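Local coordinates for protein cytosol aminopeptidase (Coxiella burnetii, PDB 3IJ3) that probably acts as a manganese-dependent metalloaminopeptidase of the M17 family, removing amino acids from the N-termini of peptides, at residues P373-L386 with Q436-I450. Residues are numbered along the deposited sequence; the frame is centred on the assembly and turned at random. Where two conformers were deposited one is given.
Sequences PALFANQDSLAQAL and QHFVSDQIPWAHFDI. With EDO (1,2-ethanediol), chain I.
Asn378, just past strand 374-377, spans with its amide the end of the 440-443 turn and Trp445, the first residue of strand 445-450. Asn378 ND2 donates to Ile443 O at 2.9 Å in a nearly linear hydrogen bond (N-H...O 169°), the acceptor lying in the amide plane. Asn378 OD1 accepts from Trp445 N at 2.9 Å, the donor well above the plane of the Asn378 side-chain carbonyl. CG sits between the backbone N and the carbonyl carbon (chi1 68°), which turns the amide back onto 443-445. Asn378 N also donates to Trp445 O, and a water accepts from ND2 while donating to Val439 O and Asp441 OD1.

Strands 374-377 and 445-450 run antiparallel; Ala374 exchanges two backbone hydrogen bonds with Asp449, and Phe376 two with His447. Phe376 and His447 lie side by side, CD2 to CD2 3.5 Å, their planes oblique at 39°. Asp356 OD1 and OD2 hydrogen-bond to His447 ND1 and Trp445 NE1 respectively. On the opposite face Leu375 CD1 makes a CH-pi contact over the Phe448 ring, 4.0 Å from its centroid.

Gln379's extended chain crosses Pro444 (Gln379 OE1 to Pro444 CG 3.5 Å), and Gln379 NE2 hydrogen-bonds to Asp441 O at 3.1 Å. Backbone pairing thus joins strand 374-377 to the catalytic-domain sheet, while the side-chain amides of 378-379 tie down the turn by taking up Ile443 O and Asp441 O.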
ATOM      1  N   PRO A 373     -28.969   4.430  -8.012  1.00 14.96           N
ATOM      2  CA  PRO A 373     -28.459   4.442  -9.398  1.00 15.26           C
ATOM      3  C   PRO A 373     -28.251   5.832  -9.954  1.00 15.34           C
ATOM      4  O   PRO A 373     -29.069   6.725  -9.708  1.00 15.22           O
ATOM      5  CB  PRO A 373     -29.588   3.784 -10.176  1.00 16.57           C
ATOM      6  CG  PRO A 373     -30.240   2.859  -9.177  1.00 16.66           C
ATOM      7  CD  PRO A 373     -30.139   3.544  -7.863  1.00 15.21           C
ATOM      8  N   ALA A 374     -27.154   6.013 -10.680  1.00 14.21           N
ATOM      9  CA  ALA A 374     -26.852   7.252 -11.347  1.00 14.37           C
ATOM     10  C   ALA A 374     -27.439   7.256 -12.743  1.00 13.92           C
ATOM     11  O   ALA A 374     -27.288   6.293 -13.497  1.00 14.60           O
ATOM     12  CB  ALA A 374     -25.338   7.435 -11.447  1.00 14.63           C
ATOM     13  N   LEU A 375     -28.085   8.360 -13.083  1.00 14.12           N
ATOM     14  CA  LEU A 375     -28.664   8.576 -14.399  1.00 15.16           C
ATOM     15  C   LEU A 375     -27.940   9.682 -15.114  1.00 13.94           C
ATOM     16  O   LEU A 375     -27.719  10.770 -14.544  1.00 14.28           O
ATOM     17  CB  LEU A 375     -30.126   9.010 -14.295  1.00 14.50           C
ATOM     18  CG  LEU A 375     -30.822   9.584 -15.556  1.00 16.95           C
ATOM     19  CD1 LEU A 375     -30.970   8.512 -16.699  1.00 15.08           C
ATOM     20  CD2 LEU A 375     -32.190  10.176 -15.210  1.00 15.04           C
ATOM     21  N   PHE A 376     -27.540   9.407 -16.341  1.00 15.09           N
ATOM     22  CA  PHE A 376     -27.013  10.423 -17.239  1.00 14.79           C
ATOM     23  C   PHE A 376     -27.935  10.441 -18.458  1.00 15.00           C
ATOM     24  O   PHE A 376     -28.375   9.397 -18.937  1.00 15.26           O
ATOM     25  CB  PHE A 376     -25.595  10.119 -17.721  1.00 14.85           C
ATOM     26  CG  PHE A 376     -24.550  10.098 -16.632  1.00 15.19           C
ATOM     27  CD1 PHE A 376     -23.743  11.216 -16.403  1.00 14.84           C
ATOM     28  CD2 PHE A 376     -24.386   8.977 -15.820  1.00 16.33           C
ATOM     29  CE1 PHE A 376     -22.762  11.186 -15.414  1.00 14.76           C
ATOM     30  CE2 PHE A 376     -23.408   8.953 -14.823  1.00 15.68           C
ATOM     31  CZ  PHE A 376     -22.593  10.030 -14.637  1.00 14.68           C
ATOM     32  N   ALA A 377     -28.198  11.626 -19.002  1.00 14.65           N
ATOM     33  CA  ALA A 377     -29.007  11.711 -20.197  1.00 14.03           C
ATOM     34  C   ALA A 377     -28.580  12.916 -21.028  1.00 13.77           C
ATOM     35  O   ALA A 377     -28.278  13.985 -20.489  1.00 12.86           O
ATOM     36  CB  ALA A 377     -30.493  11.771 -19.868  1.00 15.19           C
ATOM     37  N   ASN A 378     -28.548  12.716 -22.341  1.00 12.89           N
ATOM     38  CA  ASN A 378     -28.135  13.758 -23.276  1.00 14.08           C
ATOM     39  C   ASN A 378     -29.210  14.754 -23.631  1.00 15.75           C
ATOM     40  O   ASN A 378     -28.922  15.745 -24.325  1.00 17.76           O
ATOM     41  CB  ASN A 378     -27.517  13.172 -24.542  1.00 14.31           C
ATOM     42  CG  ASN A 378     -28.511  12.435 -25.411  1.00 15.76           C
ATOM     43  OD1 ASN A 378     -29.673  12.271 -25.045  1.00 15.27           O
ATOM     44  ND2 ASN A 378     -28.048  11.968 -26.590  1.00 15.16           N
ATOM     45  N   GLN A 379     -30.436  14.503 -23.175  1.00 14.53           N
ATOM     46  CA  GLN A 379     -31.564  15.402 -23.405  1.00 15.90           C
ATOM     47  C   GLN A 379     -32.278  15.654 -22.083  1.00 14.65           C
ATOM     48  O   GLN A 379     -32.633  14.714 -21.360  1.00 15.52           O
ATOM     49  CB  GLN A 379     -32.529  14.823 -24.457  1.00 15.50           C
ATOM     50  CG  GLN A 379     -31.898  14.821 -25.883  1.00 19.59           C
ATOM     51  CD  GLN A 379     -32.875  14.441 -26.961  1.00 25.24           C
ATOM     52  OE1 GLN A 379     -34.082  14.413 -26.734  1.00 22.92           O
ATOM     53  NE2 GLN A 379     -32.358  14.175 -28.169  1.00 25.23           N
ATOM     54  N   ASP A 380     -32.501  16.927 -21.769  1.00 15.81           N
ATOM     55  CA  ASP A 380     -33.118  17.277 -20.477  1.00 16.30           C
ATOM     56  C   ASP A 380     -34.538  16.739 -20.254  1.00 15.83           C
ATOM     57  O   ASP A 380     -34.878  16.320 -19.134  1.00 15.50           O
ATOM     58  CB  ASP A 380     -33.067  18.782 -20.244  1.00 17.28           C
ATOM     59  CG  ASP A 380     -31.637  19.315 -19.979  1.00 20.66           C
ATOM     60  OD1 ASP A 380     -30.719  18.560 -19.569  1.00 20.86           O
ATOM     61  OD2 ASP A 380     -31.445  20.538 -20.180  1.00 24.86           O
ATOM     62  N   SER A 381     -35.362  16.720 -21.290  1.00 15.53           N
ATOM     63  CA  SER A 381     -36.732  16.227 -21.145  1.00 15.53           C
ATOM     64  C   SER A 381     -36.752  14.772 -20.722  1.00 14.00           C
ATOM     65  O   SER A 381     -37.550  14.372 -19.854  1.00 13.96           O
ATOM     66  CB  SER A 381     -37.523  16.439 -22.426  1.00 17.32           C
ATOM     67  OG  SER A 381     -37.617  17.820 -22.730  1.00 17.47           O
ATOM     68  N   LEU A 382     -35.870  13.973 -21.318  1.00 14.64           N
ATOM     69  CA  LEU A 382     -35.758  12.562 -20.959  1.00 15.34           C
ATOM     70  C   LEU A 382     -35.339  12.403 -19.509  1.00 14.41           C
ATOM     71  O   LEU A 382     -35.931  11.612 -18.746  1.00 14.41           O
ATOM     72  CB  LEU A 382     -34.757  11.865 -21.878  1.00 14.85           C
ATOM     73  CG  LEU A 382     -34.444  10.394 -21.611  1.00 16.08           C
ATOM     74  CD1 LEU A 382     -35.752   9.534 -21.643  1.00 16.12           C
ATOM     75  CD2 LEU A 382     -33.414   9.950 -22.666  1.00 16.60           C
ATOM     76  N   ALA A 383     -34.290  13.123 -19.114  1.00 14.86           N
ATOM     77  CA  ALA A 383     -33.825  13.030 -17.732  1.00 15.19           C
ATOM     78  C   ALA A 383     -34.946  13.413 -16.725  1.00 15.03           C
ATOM     79  O   ALA A 383     -35.182  12.712 -15.743  1.00 13.69           O
ATOM     80  CB  ALA A 383     -32.600  13.896 -17.517  1.00 16.39           C
ATOM     81  N   GLN A 384     -35.626  14.524 -16.976  0.60 14.92           N
ATOM     82  CA  GLN A 384     -36.683  14.987 -16.076  0.60 15.90           C
ATOM     83  C   GLN A 384     -37.830  13.984 -15.997  0.60 15.23           C
ATOM     84  O   GLN A 384     -38.363  13.743 -14.918  0.60 14.49           O
ATOM     85  CB  GLN A 384     -37.197  16.364 -16.500  0.60 16.51           C
ATOM     86  CG  GLN A 384     -36.140  17.490 -16.440  0.60 18.73           C
ATOM     87  CD  GLN A 384     -35.627  17.765 -15.048  0.60 21.37           C
ATOM     88  OE1 GLN A 384     -34.503  18.248 -14.881  0.60 22.33           O
ATOM     89  NE2 GLN A 384     -36.437  17.458 -14.037  0.60 20.78           N
ATOM     90  N   ALA A 385     -38.181  13.376 -17.132  1.00 14.87           N
ATOM     91  CA  ALA A 385     -39.279  12.400 -17.170  1.00 14.41           C
ATOM     92  C   ALA A 385     -38.915  11.148 -16.358  1.00 13.96           C
ATOM     93  O   ALA A 385     -39.754  10.577 -15.653  1.00 13.59           O
ATOM     94  CB  ALA A 385     -39.630  12.045 -18.629  1.00 14.78           C
ATOM     95  N   LEU A 386     -37.646  10.751 -16.426  1.00 13.97           N
ATOM     96  CA  LEU A 386     -37.169   9.578 -15.662  1.00 14.92           C
ATOM     97  C   LEU A 386     -37.125   9.910 -14.168  1.00 16.12           C
ATOM     98  O   LEU A 386     -37.428   9.046 -13.320  1.00 15.88           O
ATOM     99  CB  LEU A 386     -35.814   9.096 -16.185  1.00 13.09           C
ATOM    100  CG  LEU A 386     -35.854   8.348 -17.525  1.00 15.14           C
ATOM    101  CD1 LEU A 386     -34.485   8.259 -18.260  1.00 15.11           C
ATOM    102  CD2 LEU A 386     -36.468   6.976 -17.306  1.00 15.17           C
ATOM    103  N   GLN A 436     -20.730   9.092 -24.489  1.00 12.24           N
ATOM    104  CA  GLN A 436     -21.373  10.135 -25.240  1.00 13.72           C
ATOM    105  C   GLN A 436     -20.681  10.372 -26.578  1.00 14.65           C
ATOM    106  O   GLN A 436     -21.310  10.842 -27.509  1.00 15.49           O
ATOM    107  CB  GLN A 436     -21.435  11.434 -24.443  1.00 14.04           C
ATOM    108  CG  GLN A 436     -22.230  12.518 -25.120  1.00 15.99           C
ATOM    109  CD  GLN A 436     -22.384  13.750 -24.265  1.00 17.92           C
ATOM    110  OE1 GLN A 436     -21.503  14.080 -23.452  1.00 18.38           O
ATOM    111  NE2 GLN A 436     -23.485  14.460 -24.460  1.00 18.41           N
ATOM    112  N   HIS A 437     -19.395  10.069 -26.671  1.00 15.53           N
ATOM    113  CA  HIS A 437     -18.680  10.234 -27.964  1.00 15.82           C
ATOM    114  C   HIS A 437     -19.259   9.344 -29.050  1.00 17.08           C
ATOM    115  O   HIS A 437     -19.043   9.613 -30.241  1.00 17.65           O
ATOM    116  CB  HIS A 437     -17.195   9.911 -27.828  1.00 16.95           C
ATOM    117  CG  HIS A 437     -16.407  10.976 -27.139  1.00 18.85           C
ATOM    118  ND1 HIS A 437     -16.439  11.160 -25.777  1.00 20.72           N
ATOM    119  CD2 HIS A 437     -15.551  11.907 -27.623  1.00 25.68           C
ATOM    120  CE1 HIS A 437     -15.637  12.159 -25.449  1.00 21.07           C
ATOM    121  NE2 HIS A 437     -15.088  12.631 -26.548  1.00 24.48           N
ATOM    122  N   PHE A 438     -20.015   8.321 -28.646  1.00 15.24           N
ATOM    123  CA  PHE A 438     -20.596   7.325 -29.589  1.00 15.89           C
ATOM    124  C   PHE A 438     -22.078   7.509 -29.865  1.00 18.47           C
ATOM    125  O   PHE A 438     -22.675   6.764 -30.672  1.00 18.64           O
ATOM    126  CB  PHE A 438     -20.277   5.922 -29.079  1.00 15.41           C
ATOM    127  CG  PHE A 438     -18.795   5.680 -28.972  1.00 13.27           C
ATOM    128  CD1 PHE A 438     -18.095   5.165 -30.061  1.00 14.59           C
ATOM    129  CD2 PHE A 438     -18.082   6.044 -27.828  1.00 16.47           C
ATOM    130  CE1 PHE A 438     -16.709   4.985 -30.014  1.00 15.43           C
ATOM    131  CE2 PHE A 438     -16.687   5.874 -27.774  1.00 16.04           C
ATOM    132  CZ  PHE A 438     -16.001   5.349 -28.885  1.00 14.21           C
ATOM    133  N   VAL A 439     -22.670   8.521 -29.239  1.00 18.07           N
ATOM    134  CA  VAL A 439     -24.102   8.786 -29.403  1.00 18.96           C
ATOM    135  C   VAL A 439     -24.422  10.237 -29.728  1.00 19.49           C
ATOM    136  O   VAL A 439     -24.138  11.140 -28.934  1.00 20.37           O
ATOM    137  CB  VAL A 439     -24.866   8.442 -28.103  1.00 19.34           C
ATOM    138  CG1 VAL A 439     -26.386   8.627 -28.321  1.00 21.05           C
ATOM    139  CG2 VAL A 439     -24.583   7.017 -27.653  1.00 21.23           C
ATOM    140  N   SER A 440     -25.025  10.464 -30.895  1.00 20.58           N
ATOM    141  CA  SER A 440     -25.444  11.793 -31.306  1.00 20.58           C
ATOM    142  C   SER A 440     -26.356  12.470 -30.276  1.00 20.89           C
ATOM    143  O   SER A 440     -27.226  11.820 -29.686  1.00 16.36           O
ATOM    144  CB  SER A 440     -26.236  11.707 -32.612  1.00 22.41           C
ATOM    145  OG  SER A 440     -26.719  12.983 -32.986  1.00 24.73           O
ATOM    146  N   ASP A 441     -26.175  13.781 -30.079  1.00 21.49           N
ATOM    147  CA  ASP A 441     -27.074  14.549 -29.207  1.00 23.70           C
ATOM    148  C   ASP A 441     -28.506  14.540 -29.749  1.00 22.01           C
ATOM    149  O   ASP A 441     -29.452  14.852 -29.005  1.00 21.77           O
ATOM    150  CB  ASP A 441     -26.627  16.013 -29.071  1.00 26.37           C
ATOM    151  CG  ASP A 441     -25.414  16.191 -28.173  1.00 29.52           C
ATOM    152  OD1 ASP A 441     -25.075  15.283 -27.384  1.00 37.32           O
ATOM    153  OD2 ASP A 441     -24.812  17.280 -28.256  1.00 37.85           O
ATOM    154  N   GLN A 442     -28.678  14.193 -31.030  1.00 21.04           N
ATOM    155  CA  GLN A 442     -30.019  14.154 -31.649  1.00 21.71           C
ATOM    156  C   GLN A 442     -30.830  12.888 -31.360  1.00 19.91           C
ATOM    157  O   GLN A 442     -32.007  12.802 -31.742  1.00 20.84           O
ATOM    158  CB  GLN A 442     -29.935  14.361 -33.175  1.00 23.52           C
ATOM    159  CG  GLN A 442     -29.144  15.627 -33.570  1.00 29.73           C
ATOM    160  CD  GLN A 442     -29.610  16.880 -32.837  1.00 36.82           C
ATOM    161  OE1 GLN A 442     -28.788  17.671 -32.361  1.00 44.32           O
ATOM    162  NE2 GLN A 442     -30.932  17.043 -32.697  1.00 41.12           N
ATOM    163  N   ILE A 443     -30.200  11.894 -30.738  1.00 17.37           N
ATOM    164  CA  ILE A 443     -30.872  10.651 -30.377  1.00 16.83           C
ATOM    165  C   ILE A 443     -31.048  10.654 -28.855  1.00 16.31           C
ATOM    166  O   ILE A 443     -30.058  10.663 -28.139  1.00 16.63           O
ATOM    167  CB  ILE A 443     -30.026   9.426 -30.793  1.00 15.80           C
ATOM    168  CG1 ILE A 443     -29.824   9.402 -32.311  1.00 19.47           C
ATOM    169  CG2 ILE A 443     -30.681   8.122 -30.321  1.00 16.58           C
ATOM    170  CD1 ILE A 443     -28.760   8.377 -32.784  1.00 20.71           C
ATOM    171  N   PRO A 444     -32.297  10.623 -28.360  1.00 15.13           N
ATOM    172  CA  PRO A 444     -32.499  10.628 -26.890  1.00 14.22           C
ATOM    173  C   PRO A 444     -31.843   9.398 -26.274  1.00 14.40           C
ATOM    174  O   PRO A 444     -32.123   8.269 -26.688  1.00 14.12           O
ATOM    175  CB  PRO A 444     -34.025  10.602 -26.748  1.00 14.91           C
ATOM    176  CG  PRO A 444     -34.509  11.175 -27.998  1.00 15.76           C
ATOM    177  CD  PRO A 444     -33.588  10.684 -29.063  1.00 15.49           C
ATOM    178  N   TRP A 445     -30.950   9.633 -25.323  1.00 13.65           N
ATOM    179  CA  TRP A 445     -30.157   8.554 -24.701  1.00 13.52           C
ATOM    180  C   TRP A 445     -30.003   8.723 -23.196  1.00 13.51           C
ATOM    181  O   TRP A 445     -29.622   9.804 -22.714  1.00 14.48           O
ATOM    182  CB  TRP A 445     -28.773   8.517 -25.398  1.00 13.25           C
ATOM    183  CG  TRP A 445     -27.718   7.742 -24.678  1.00 13.23           C
ATOM    184  CD1 TRP A 445     -27.708   6.397 -24.401  1.00 18.14           C
ATOM    185  CD2 TRP A 445     -26.483   8.268 -24.164  1.00 13.63           C
ATOM    186  NE1 TRP A 445     -26.543   6.059 -23.709  1.00 17.03           N
ATOM    187  CE2 TRP A 445     -25.779   7.193 -23.563  1.00 15.76           C
ATOM    188  CE3 TRP A 445     -25.906   9.545 -24.144  1.00 18.22           C
ATOM    189  CZ2 TRP A 445     -24.534   7.360 -22.952  1.00 15.73           C
ATOM    190  CZ3 TRP A 445     -24.643   9.703 -23.508  1.00 19.04           C
ATOM    191  CH2 TRP A 445     -23.994   8.610 -22.926  1.00 17.46           C
ATOM    192  N   ALA A 446     -30.279   7.643 -22.454  1.00 13.97           N
ATOM    193  CA  ALA A 446     -30.130   7.614 -21.014  1.00 14.60           C
ATOM    194  C   ALA A 446     -29.161   6.475 -20.683  1.00 14.20           C
ATOM    195  O   ALA A 446     -29.245   5.384 -21.270  1.00 14.22           O
ATOM    196  CB  ALA A 446     -31.493   7.378 -20.286  1.00 14.00           C
ATOM    197  N   HIS A 447     -28.234   6.759 -19.781  1.00 13.13           N
ATOM    198  CA  HIS A 447     -27.234   5.797 -19.311  1.00 13.31           C
ATOM    199  C   HIS A 447     -27.373   5.678 -17.808  1.00 12.81           C
ATOM    200  O   HIS A 447     -27.321   6.687 -17.084  1.00 14.11           O
ATOM    201  CB  HIS A 447     -25.843   6.295 -19.690  1.00 14.60           C
ATOM    202  CG  HIS A 447     -24.725   5.676 -18.911  1.00 19.59           C
ATOM    203  ND1 HIS A 447     -24.290   4.385 -19.117  1.00 23.65           N
ATOM    204  CD2 HIS A 447     -23.896   6.207 -17.981  1.00 24.05           C
ATOM    205  CE1 HIS A 447     -23.298   4.125 -18.289  1.00 19.34           C
ATOM    206  NE2 HIS A 447     -23.018   5.221 -17.611  1.00 27.95           N
ATOM    207  N   PHE A 448     -27.523   4.440 -17.343  1.00 13.50           N
ATOM    208  CA  PHE A 448     -27.651   4.143 -15.951  1.00 13.65           C
ATOM    209  C   PHE A 448     -26.416   3.414 -15.426  1.00 14.18           C
ATOM    210  O   PHE A 448     -25.997   2.375 -16.006  1.00 16.27           O
ATOM    211  CB  PHE A 448     -28.863   3.243 -15.665  1.00 14.14           C
ATOM    212  CG  PHE A 448     -30.161   3.948 -15.743  1.00 16.43           C
ATOM    213  CD1 PHE A 448     -30.685   4.566 -14.623  1.00 19.95           C
ATOM    214  CD2 PHE A 448     -30.868   4.008 -16.924  1.00 17.32           C
ATOM    215  CE1 PHE A 448     -31.898   5.235 -14.699  1.00 18.68           C
ATOM    216  CE2 PHE A 448     -32.093   4.676 -16.996  1.00 17.82           C
ATOM    217  CZ  PHE A 448     -32.593   5.283 -15.894  1.00 17.66           C
ATOM    218  N   ASP A 449     -25.814   3.970 -14.381  0.50 14.18           N
ATOM    219  CA  ASP A 449     -24.701   3.321 -13.676  0.50 14.75           C
ATOM    220  C   ASP A 449     -25.354   2.762 -12.425  0.50 14.45           C
ATOM    221  O   ASP A 449     -25.942   3.513 -11.616  0.50 15.82           O
ATOM    222  CB  ASP A 449     -23.588   4.285 -13.312  0.50 15.09           C
ATOM    223  CG  ASP A 449     -22.769   4.694 -14.499  0.50 16.87           C
ATOM    224  OD1 ASP A 449     -22.604   3.856 -15.398  0.50 17.70           O
ATOM    225  OD2 ASP A 449     -22.279   5.855 -14.520  0.50 18.44           O
ATOM    226  N   ILE A 450     -25.279   1.449 -12.272  1.00 13.58           N
ATOM    227  CA  ILE A 450     -25.920   0.775 -11.134  1.00 14.64           C
ATOM    228  C   ILE A 450     -24.959  -0.150 -10.378  1.00 15.58           C
ATOM    229  O   ILE A 450     -23.976  -0.629 -10.956  1.00 16.61           O
ATOM    230  CB  ILE A 450     -27.117  -0.077 -11.648  1.00 15.57           C
ATOM    231  CG1 ILE A 450     -26.626  -1.144 -12.634  1.00 17.26           C
ATOM    232  CG2 ILE A 450     -28.191   0.791 -12.308  1.00 17.35           C
ATOM    233  CD1 ILE A 450     -27.718  -2.127 -13.095  1.00 21.89           C
TER
HETATM  234  C1  EDO I 466     -10.778  14.483 -25.939  0.70 39.20           C
HETATM  235  O1  EDO I 466     -10.981  15.796 -26.469  0.70 41.83           O
HETATM  236  C2  EDO I 466     -12.088  13.712 -25.894  0.70 38.38           C
HETATM  237  O2  EDO I 466     -13.095  14.341 -26.700  0.70 37.10           O
HETATM  238  O   HOH W   1     -25.164  12.705 -26.925  1.00 23.61           O
HETATM  239  O   HOH W   2     -34.162  14.399 -30.483  1.00 36.92           O